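Long-range contact in alcohol dehydrogenase, zinc-containing (Streptococcus pneumoniae serotype 2, PDB 5YLN), which probably oxidises alcohols with NAD+ as a zinc-dependent dehydrogenase: residues Phe255-Ala269 with Glu279-Thr293. Residues are numbered along the deposited sequence; the frame is centred on the assembly and turned at random.
Sequences FDFCQKIIGVDGTVA and EFDLDKLWIRNINVT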
ATOM      1  N   PHE A 255      -0.180  14.963   2.405  1.00 37.46           N
ATOM      2  CA  PHE A 255      -0.785  13.694   2.032  1.00 34.91           C
ATOM      3  C   PHE A 255      -1.830  13.909   0.955  1.00 46.50           C
ATOM      4  O   PHE A 255      -1.931  13.119   0.007  1.00 52.22           O
ATOM      5  CB  PHE A 255      -1.420  12.985   3.226  1.00 32.63           C
ATOM      6  CG  PHE A 255      -2.124  11.696   2.842  1.00 39.17           C
ATOM      7  CD1 PHE A 255      -1.408  10.503   2.709  1.00 43.29           C
ATOM      8  CD2 PHE A 255      -3.488  11.682   2.562  1.00 40.07           C
ATOM      9  CE1 PHE A 255      -2.035   9.329   2.336  1.00 43.01           C
ATOM     10  CE2 PHE A 255      -4.127  10.505   2.192  1.00 43.13           C
ATOM     11  CZ  PHE A 255      -3.395   9.329   2.078  1.00 43.84           C
ATOM     12  N   ASP A 256      -2.600  14.992   1.070  1.00 40.09           N
ATOM     13  CA  ASP A 256      -3.640  15.253   0.088  1.00 38.85           C
ATOM     14  C   ASP A 256      -3.046  15.550  -1.286  1.00 42.12           C
ATOM     15  O   ASP A 256      -3.561  15.080  -2.308  1.00 39.97           O
ATOM     16  CB  ASP A 256      -4.513  16.413   0.549  1.00 44.12           C
ATOM     17  CG  ASP A 256      -5.632  16.694  -0.420  1.00 56.49           C
ATOM     18  OD1 ASP A 256      -6.436  15.769  -0.686  1.00 55.83           O
ATOM     19  OD2 ASP A 256      -5.694  17.829  -0.934  1.00 67.98           O
ATOM     20  N   PHE A 257      -1.970  16.343  -1.327  1.00 34.21           N
ATOM     21  CA  PHE A 257      -1.273  16.619  -2.580  1.00 35.61           C
ATOM     22  C   PHE A 257      -0.808  15.320  -3.246  1.00 35.33           C
ATOM     23  O   PHE A 257      -1.023  15.106  -4.447  1.00 35.98           O
ATOM     24  CB  PHE A 257      -0.080  17.535  -2.303  1.00 32.25           C
ATOM     25  CG  PHE A 257       0.531  18.142  -3.528  1.00 37.60           C
ATOM     26  CD1 PHE A 257       0.048  19.340  -4.042  1.00 44.17           C
ATOM     27  CD2 PHE A 257       1.607  17.544  -4.148  1.00 36.44           C
ATOM     28  CE1 PHE A 257       0.626  19.903  -5.178  1.00 49.70           C
ATOM     29  CE2 PHE A 257       2.187  18.096  -5.265  1.00 31.58           C
ATOM     30  CZ  PHE A 257       1.700  19.269  -5.792  1.00 31.36           C
ATOM     31  N   CYS A 258      -0.174  14.441  -2.467  1.00 32.38           N
ATOM     32  CA  CYS A 258       0.325  13.175  -2.994  1.00 37.68           C
ATOM     33  C   CYS A 258      -0.778  12.373  -3.665  1.00 43.44           C
ATOM     34  O   CYS A 258      -0.559  11.768  -4.724  1.00 42.05           O
ATOM     35  CB  CYS A 258       0.954  12.356  -1.871  1.00 37.98           C
ATOM     36  SG  CYS A 258       2.603  12.894  -1.451  1.00 42.31           S
ATOM     37  N   GLN A 259      -1.973  12.352  -3.070  1.00 40.84           N
ATOM     38  CA  GLN A 259      -3.009  11.494  -3.624  1.00 38.34           C
ATOM     39  C   GLN A 259      -3.626  12.110  -4.870  1.00 35.93           C
ATOM     40  O   GLN A 259      -4.254  11.394  -5.652  1.00 36.59           O
ATOM     41  CB  GLN A 259      -4.065  11.152  -2.562  1.00 34.73           C
ATOM     42  CG  GLN A 259      -5.008  12.245  -2.188  1.00 40.91           C
ATOM     43  CD  GLN A 259      -6.050  11.781  -1.165  1.00 51.08           C
ATOM     44  OE1 GLN A 259      -6.293  10.578  -0.999  1.00 38.24           O
ATOM     45  NE2 GLN A 259      -6.671  12.743  -0.477  1.00 57.02           N
ATOM     46  N   LYS A 260      -3.398  13.400  -5.106  1.00 35.38           N
ATOM     47  CA  LYS A 260      -3.871  14.049  -6.320  1.00 33.00           C
ATOM     48  C   LYS A 260      -2.934  13.881  -7.521  1.00 37.34           C
ATOM     49  O   LYS A 260      -3.365  14.091  -8.661  1.00 34.61           O
ATOM     50  CB  LYS A 260      -4.112  15.533  -6.040  1.00 35.97           C
ATOM     51  CG  LYS A 260      -5.298  15.745  -5.097  1.00 37.33           C
ATOM     52  CD  LYS A 260      -5.888  17.131  -5.265  1.00 45.56           C
ATOM     53  CE  LYS A 260      -7.328  17.211  -4.748  1.00 44.90           C
ATOM     54  NZ  LYS A 260      -7.536  16.368  -3.541  1.00 54.26           N
ATOM     55  N   ILE A 261      -1.671  13.514  -7.314  1.00 33.89           N
ATOM     56  CA  ILE A 261      -0.710  13.475  -8.412  1.00 32.43           C
ATOM     57  C   ILE A 261      -0.270  12.070  -8.757  1.00 32.85           C
ATOM     58  O   ILE A 261       0.427  11.887  -9.765  1.00 32.02           O
ATOM     59  CB  ILE A 261       0.525  14.352  -8.118  1.00 37.83           C
ATOM     60  CG1 ILE A 261       1.265  13.865  -6.856  1.00 34.16           C
ATOM     61  CG2 ILE A 261       0.105  15.803  -7.999  1.00 34.28           C
ATOM     62  CD1 ILE A 261       2.772  14.283  -6.762  1.00 31.97           C
ATOM     63  N   ILE A 262      -0.644  11.077  -7.958  1.00 28.77           N
ATOM     64  CA  ILE A 262      -0.194   9.724  -8.186  1.00 28.18           C
ATOM     65  C   ILE A 262      -0.934   9.145  -9.387  1.00 33.06           C
ATOM     66  O   ILE A 262      -2.128   9.381  -9.580  1.00 32.68           O
ATOM     67  CB  ILE A 262      -0.398   8.891  -6.909  1.00 32.80           C
ATOM     68  CG1 ILE A 262       0.399   7.602  -6.992  1.00 29.39           C
ATOM     69  CG2 ILE A 262      -1.877   8.656  -6.622  1.00 32.30           C
ATOM     70  CD1 ILE A 262       1.898   7.829  -7.017  1.00 29.88           C
ATOM     71  N   GLY A 263      -0.203   8.435 -10.243  1.00 30.67           N
ATOM     72  CA  GLY A 263      -0.791   7.853 -11.428  1.00 31.34           C
ATOM     73  C   GLY A 263      -1.238   6.428 -11.210  1.00 32.56           C
ATOM     74  O   GLY A 263      -1.007   5.851 -10.149  1.00 33.49           O
ATOM     75  N   VAL A 264      -1.889   5.872 -12.250  1.00 30.91           N
ATOM     76  CA  VAL A 264      -2.234   4.452 -12.249  1.00 27.75           C
ATOM     77  C   VAL A 264      -1.001   3.629 -11.914  1.00 29.20           C
ATOM     78  O   VAL A 264       0.077   3.849 -12.480  1.00 26.93           O
ATOM     79  CB  VAL A 264      -2.819   4.023 -13.607  1.00 36.30           C
ATOM     80  CG1 VAL A 264      -2.907   2.502 -13.656  1.00 33.72           C
ATOM     81  CG2 VAL A 264      -4.188   4.639 -13.842  1.00 34.21           C
ATOM     82  N   ASP A 265      -1.163   2.676 -10.989  1.00 29.78           N
ATOM     83  CA  ASP A 265      -0.190   1.686 -10.548  1.00 32.30           C
ATOM     84  C   ASP A 265       0.828   2.294  -9.589  1.00 34.87           C
ATOM     85  O   ASP A 265       1.766   1.580  -9.160  1.00 30.92           O
ATOM     86  CB  ASP A 265       0.542   1.006 -11.727  1.00 30.60           C
ATOM     87  CG  ASP A 265       1.039  -0.385 -11.375  1.00 40.01           C
ATOM     88  OD1 ASP A 265       0.262  -1.120 -10.724  1.00 43.41           O
ATOM     89  OD2 ASP A 265       2.186  -0.748 -11.755  1.00 38.69           O
ATOM     90  N   GLY A 266       0.683   3.574  -9.228  1.00 30.24           N
ATOM     91  CA  GLY A 266       1.689   4.271  -8.456  1.00 32.58           C
ATOM     92  C   GLY A 266       1.585   4.031  -6.960  1.00 39.68           C
ATOM     93  O   GLY A 266       0.613   3.460  -6.470  1.00 25.91           O
ATOM     94  N   THR A 267       2.623   4.470  -6.236  1.00 29.69           N
ATOM     95  CA  THR A 267       2.677   4.316  -4.788  1.00 25.55           C
ATOM     96  C   THR A 267       2.881   5.676  -4.124  1.00 28.79           C
ATOM     97  O   THR A 267       3.789   6.426  -4.490  1.00 33.80           O
ATOM     98  CB  THR A 267       3.792   3.344  -4.374  1.00 26.48           C
ATOM     99  OG1 THR A 267       3.495   2.029  -4.867  1.00 33.81           O
ATOM    100  CG2 THR A 267       3.956   3.281  -2.865  1.00 24.88           C
ATOM    101  N   VAL A 268       2.023   5.998  -3.166  1.00 34.21           N
ATOM    102  CA  VAL A 268       2.273   7.082  -2.218  1.00 30.28           C
ATOM    103  C   VAL A 268       3.013   6.462  -1.039  1.00 29.32           C
ATOM    104  O   VAL A 268       2.452   5.633  -0.315  1.00 31.58           O
ATOM    105  CB  VAL A 268       0.969   7.750  -1.763  1.00 26.78           C
ATOM    106  CG1 VAL A 268       1.249   8.878  -0.740  1.00 27.06           C
ATOM    107  CG2 VAL A 268       0.178   8.288  -2.962  1.00 27.19           C
ATOM    108  N   ALA A 269       4.286   6.821  -0.871  1.00 28.20           N
ATOM    109  CA  ALA A 269       5.112   6.319   0.227  1.00 28.05           C
ATOM    110  C   ALA A 269       5.183   7.401   1.292  1.00 32.67           C
ATOM    111  O   ALA A 269       5.882   8.403   1.115  1.00 32.40           O
ATOM    112  CB  ALA A 269       6.519   5.934  -0.246  1.00 25.46           C
ATOM    113  N   GLU A 279      -7.774  12.403   5.285  1.00 34.94           N
ATOM    114  CA  GLU A 279      -8.882  11.998   4.431  1.00 35.26           C
ATOM    115  C   GLU A 279      -8.333  11.318   3.179  1.00 37.17           C
ATOM    116  O   GLU A 279      -7.679  11.949   2.340  1.00 44.49           O
ATOM    117  CB  GLU A 279      -9.771  13.187   4.063  1.00 32.53           C
ATOM    118  CG  GLU A 279     -10.948  12.769   3.176  1.00 44.74           C
ATOM    119  CD  GLU A 279     -12.186  13.632   3.365  1.00 60.94           C
ATOM    120  OE1 GLU A 279     -12.718  14.147   2.359  1.00 65.59           O
ATOM    121  OE2 GLU A 279     -12.625  13.792   4.524  1.00 70.67           O
ATOM    122  N   PHE A 280      -8.606  10.026   3.062  1.00 36.89           N
ATOM    123  CA  PHE A 280      -8.182   9.202   1.939  1.00 36.87           C
ATOM    124  C   PHE A 280      -9.331   9.123   0.934  1.00 39.55           C
ATOM    125  O   PHE A 280     -10.410   8.628   1.268  1.00 36.61           O
ATOM    126  CB  PHE A 280      -7.780   7.825   2.468  1.00 35.61           C
ATOM    127  CG  PHE A 280      -7.259   6.911   1.441  1.00 45.49           C
ATOM    128  CD1 PHE A 280      -6.403   7.376   0.454  1.00 45.33           C
ATOM    129  CD2 PHE A 280      -7.585   5.566   1.474  1.00 48.12           C
ATOM    130  CE1 PHE A 280      -5.911   6.521  -0.503  1.00 36.96           C
ATOM    131  CE2 PHE A 280      -7.087   4.703   0.515  1.00 49.40           C
ATOM    132  CZ  PHE A 280      -6.253   5.182  -0.470  1.00 45.83           C
ATOM    133  N   ASP A 281      -9.096   9.604  -0.293  1.00 42.15           N
ATOM    134  CA  ASP A 281     -10.144   9.762  -1.307  1.00 41.66           C
ATOM    135  C   ASP A 281     -10.450   8.452  -2.035  1.00 38.02           C
ATOM    136  O   ASP A 281     -10.411   8.369  -3.263  1.00 38.12           O
ATOM    137  CB  ASP A 281      -9.747  10.831  -2.320  1.00 53.20           C
ATOM    138  CG  ASP A 281      -9.783  12.222  -1.749  1.00 57.33           C
ATOM    139  OD1 ASP A 281     -10.425  12.410  -0.698  1.00 59.23           O
ATOM    140  OD2 ASP A 281      -9.165  13.126  -2.357  1.00 62.41           O
ATOM    141  N   LEU A 282     -10.811   7.428  -1.253  1.00 37.36           N
ATOM    142  CA  LEU A 282     -11.098   6.116  -1.828  1.00 33.00           C
ATOM    143  C   LEU A 282     -12.210   6.158  -2.878  1.00 41.79           C
ATOM    144  O   LEU A 282     -12.243   5.304  -3.769  1.00 42.06           O
ATOM    145  CB  LEU A 282     -11.456   5.123  -0.716  1.00 34.29           C
ATOM    146  CG  LEU A 282     -10.489   3.977  -0.420  1.00 45.38           C
ATOM    147  CD1 LEU A 282     -11.113   3.042   0.585  1.00 50.23           C
ATOM    148  CD2 LEU A 282     -10.066   3.217  -1.676  1.00 40.30           C
ATOM    149  N   ASP A 283     -13.122   7.142  -2.803  1.00 46.90           N
ATOM    150  CA  ASP A 283     -14.144   7.266  -3.841  1.00 46.60           C
ATOM    151  C   ASP A 283     -13.515   7.496  -5.212  1.00 43.59           C
ATOM    152  O   ASP A 283     -14.034   7.009  -6.221  1.00 45.84           O
ATOM    153  CB  ASP A 283     -15.148   8.387  -3.505  1.00 44.12           C
ATOM    154  CG  ASP A 283     -14.484   9.719  -3.113  1.00 43.08           C
ATOM    155  OD1 ASP A 283     -13.437   9.708  -2.436  1.00 42.00           O
ATOM    156  OD2 ASP A 283     -15.039  10.788  -3.464  1.00 44.60           O
ATOM    157  N   LYS A 284     -12.379   8.189  -5.265  1.00 39.59           N
ATOM    158  CA  LYS A 284     -11.712   8.439  -6.535  1.00 40.47           C
ATOM    159  C   LYS A 284     -10.625   7.413  -6.838  1.00 44.41           C
ATOM    160  O   LYS A 284     -10.353   7.132  -8.013  1.00 41.37           O
ATOM    161  CB  LYS A 284     -11.089   9.844  -6.543  1.00 42.25           C
ATOM    162  CG  LYS A 284     -12.026  10.984  -6.063  1.00 46.18           C
ATOM    163  CD  LYS A 284     -13.347  11.010  -6.824  1.00 51.56           C
ATOM    164  CE  LYS A 284     -14.255  12.143  -6.324  1.00 64.59           C
ATOM    165  NZ  LYS A 284     -15.686  11.900  -6.676  1.00 65.96           N
ATOM    166  N   LEU A 285      -9.992   6.858  -5.808  1.00 38.36           N
ATOM    167  CA  LEU A 285      -8.769   6.104  -5.996  1.00 40.65           C
ATOM    168  C   LEU A 285      -8.976   4.597  -5.974  1.00 38.33           C
ATOM    169  O   LEU A 285      -8.041   3.859  -6.301  1.00 41.40           O
ATOM    170  CB  LEU A 285      -7.745   6.509  -4.928  1.00 35.74           C
ATOM    171  CG  LEU A 285      -7.296   7.972  -5.067  1.00 42.90           C
ATOM    172  CD1 LEU A 285      -6.469   8.399  -3.855  1.00 40.01           C
ATOM    173  CD2 LEU A 285      -6.509   8.213  -6.373  1.00 37.30           C
ATOM    174  N   TRP A 286     -10.163   4.116  -5.595  1.00 40.04           N
ATOM    175  CA  TRP A 286     -10.394   2.675  -5.648  1.00 43.09           C
ATOM    176  C   TRP A 286     -10.146   2.132  -7.056  1.00 42.92           C
ATOM    177  O   TRP A 286      -9.613   1.023  -7.208  1.00 39.41           O
ATOM    178  CB  TRP A 286     -11.812   2.337  -5.159  1.00 45.83           C
ATOM    179  CG  TRP A 286     -12.868   2.504  -6.208  1.00 49.86           C
ATOM    180  CD1 TRP A 286     -13.645   3.595  -6.414  1.00 51.10           C
ATOM    181  CD2 TRP A 286     -13.244   1.549  -7.208  1.00 47.01           C
ATOM    182  NE1 TRP A 286     -14.477   3.392  -7.481  1.00 46.30           N
ATOM    183  CE2 TRP A 286     -14.257   2.139  -7.985  1.00 47.78           C
ATOM    184  CE3 TRP A 286     -12.813   0.253  -7.526  1.00 41.09           C
ATOM    185  CZ2 TRP A 286     -14.858   1.482  -9.064  1.00 46.73           C
ATOM    186  CZ3 TRP A 286     -13.408  -0.402  -8.603  1.00 36.05           C
ATOM    187  CH2 TRP A 286     -14.413   0.220  -9.359  1.00 44.18           C
ATOM    188  N   ILE A 287     -10.446   2.931  -8.090  1.00 40.35           N
ATOM    189  CA  ILE A 287     -10.310   2.475  -9.472  1.00 39.94           C
ATOM    190  C   ILE A 287      -8.927   2.728 -10.041  1.00 41.89           C
ATOM    191  O   ILE A 287      -8.604   2.166 -11.094  1.00 38.34           O
ATOM    192  CB  ILE A 287     -11.347   3.148 -10.395  1.00 44.63           C
ATOM    193  CG1 ILE A 287     -11.659   2.258 -11.613  1.00 45.96           C
ATOM    194  CG2 ILE A 287     -10.867   4.544 -10.811  1.00 46.16           C
ATOM    195  CD1 ILE A 287     -12.522   2.934 -12.691  1.00 37.41           C
ATOM    196  N   ARG A 288      -8.081   3.514  -9.362  1.00 43.27           N
ATOM    197  CA  ARG A 288      -6.827   3.978  -9.939  1.00 35.98           C
ATOM    198  C   ARG A 288      -5.661   3.001  -9.757  1.00 36.22           C
ATOM    199  O   ARG A 288      -4.564   3.263 -10.266  1.00 37.10           O
ATOM    200  CB  ARG A 288      -6.465   5.348  -9.345  1.00 42.48           C
ATOM    201  CG  ARG A 288      -5.463   6.159 -10.167  1.00 49.90           C
ATOM    202  CD  ARG A 288      -5.591   7.645  -9.893  1.00 53.43           C
ATOM    203  NE  ARG A 288      -4.633   8.480 -10.624  1.00 55.31           N
ATOM    204  CZ  ARG A 288      -4.767   8.847 -11.900  1.00 47.76           C
ATOM    205  NH1 ARG A 288      -5.802   8.421 -12.615  1.00 35.70           N
ATOM    206  NH2 ARG A 288      -3.862   9.631 -12.474  1.00 41.39           N
ATOM    207  N   ASN A 289      -5.859   1.905  -9.035  1.00 27.84           N
ATOM    208  CA  ASN A 289      -4.809   0.917  -8.805  1.00 27.73           C
ATOM    209  C   ASN A 289      -3.587   1.510  -8.096  1.00 31.96           C
ATOM    210  O   ASN A 289      -2.446   1.354  -8.538  1.00 36.65           O
ATOM    211  CB  ASN A 289      -4.381   0.265 -10.127  1.00 27.08           C
ATOM    212  CG  ASN A 289      -5.467  -0.574 -10.733  1.00 42.72           C
ATOM    213  OD1 ASN A 289      -6.576  -0.091 -10.987  1.00 40.18           O
ATOM    214  ND2 ASN A 289      -5.165  -1.839 -10.964  1.00 33.71           N
ATOM    215  N   ILE A 290      -3.809   2.151  -6.961  1.00 34.82           N
ATOM    216  CA  ILE A 290      -2.719   2.808  -6.250  1.00 31.53           C
ATOM    217  C   ILE A 290      -2.431   2.084  -4.942  1.00 33.96           C
ATOM    218  O   ILE A 290      -3.206   1.257  -4.460  1.00 36.13           O
ATOM    219  CB  ILE A 290      -3.002   4.294  -5.999  1.00 34.22           C
ATOM    220  CG1 ILE A 290      -4.215   4.431  -5.079  1.00 34.33           C
ATOM    221  CG2 ILE A 290      -3.155   5.054  -7.325  1.00 32.32           C
ATOM    222  CD1 ILE A 290      -4.104   5.575  -4.136  1.00 46.94           C
ATOM    223  N   ASN A 291      -1.290   2.408  -4.377  1.00 26.05           N
ATOM    224  CA  ASN A 291      -0.839   1.865  -3.116  1.00 29.78           C
ATOM    225  C   ASN A 291      -0.479   3.032  -2.210  1.00 34.27           C
ATOM    226  O   ASN A 291      -0.075   4.106  -2.672  1.00 32.41           O
ATOM    227  CB  ASN A 291       0.395   0.935  -3.302  1.00 26.42           C
ATOM    228  CG  ASN A 291       0.213  -0.064  -4.419  1.00 35.25           C
ATOM    229  OD1 ASN A 291      -0.605  -0.973  -4.317  1.00 40.06           O
ATOM    230  ND2 ASN A 291       0.993   0.089  -5.494  1.00 31.41           N
ATOM    231  N   VAL A 292      -0.624   2.821  -0.915  1.00 39.11           N
ATOM    232  CA  VAL A 292      -0.165   3.777   0.075  1.00 35.45           C
ATOM    233  C   VAL A 292       0.635   2.978   1.079  1.00 36.16           C
ATOM    234  O   VAL A 292       0.129   1.993   1.627  1.00 39.97           O
ATOM    235  CB  VAL A 292      -1.330   4.517   0.762  1.00 37.19           C
ATOM    236  CG1 VAL A 292      -0.798   5.520   1.795  1.00 33.34           C
ATOM    237  CG2 VAL A 292      -2.244   5.203  -0.289  1.00 33.20           C
ATOM    238  N   THR A 293       1.888   3.353   1.289  1.00 27.15           N
ATOM    239  CA  THR A 293       2.707   2.636   2.250  1.00 28.99           C
ATOM    240  C   THR A 293       3.099   3.556   3.389  1.00 33.91           C
ATOM    241  O   THR A 293       3.267   4.761   3.214  1.00 30.51           O
ATOM    242  CB  THR A 293       3.977   2.045   1.622  1.00 27.25           C
ATOM    243  OG1 THR A 293       4.806   3.106   1.131  1.00 34.40           O
ATOM    244  CG2 THR A 293       3.632   1.058   0.466  1.00 24.48           C
TER
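Gln-259 reaches from its helix to the chain at Glu-279 to Asp-281 and grips it with both ends of its amide. Gln-259 OE1 accepts the backbone N of Asp-281 at 3.1 Å, nearly straight (175°). Gln-259 NE2 donates to Glu-279 O at 3.1 Å, and also to Asp-256 OD1 one turn back. Three bonds thus fix the amide's rotation, and it stacks on the Asp-281 carboxylate with planes 14° apart. Gln-259 CG sits between the backbone N and the carbonyl carbon (chi1 74°), and the extended chain beyond carries the amide to Glu-279 and Asp-281. Lys-260 NZ pairs with Asp-256 and, at long range, Asp-281, and probably eases their mutual repulsion. Beside the amide, the Phe-255 ring meets Phe-280 CD1 and the Glu-279 carbonyl with its edge.

Farther along the chain, Arg-288 crosses Val-264 obliquely, with Val-264 N over one face of its guanidinium, to reach Ile-262. Arg-288 NE donates to Ile-262 O at 2.9 Å, close to the guanidinium plane; NH2 adds a weak bond there. Past both sites, strands 266-269 and 291-293 pair in parallel. Val-268 N binds Asn-291 O at 2.9 Å, and Val-268 O receives Thr-293 N.

Within this subunit, 291-293 is an outermost strand of the parallel Rossmann-type sheet. Strand 266-270 lies between it and 242-247, helix 252-261 packs against strands 174-178 and 242-247, and an antiparallel strand of the second subunit continues the sheet.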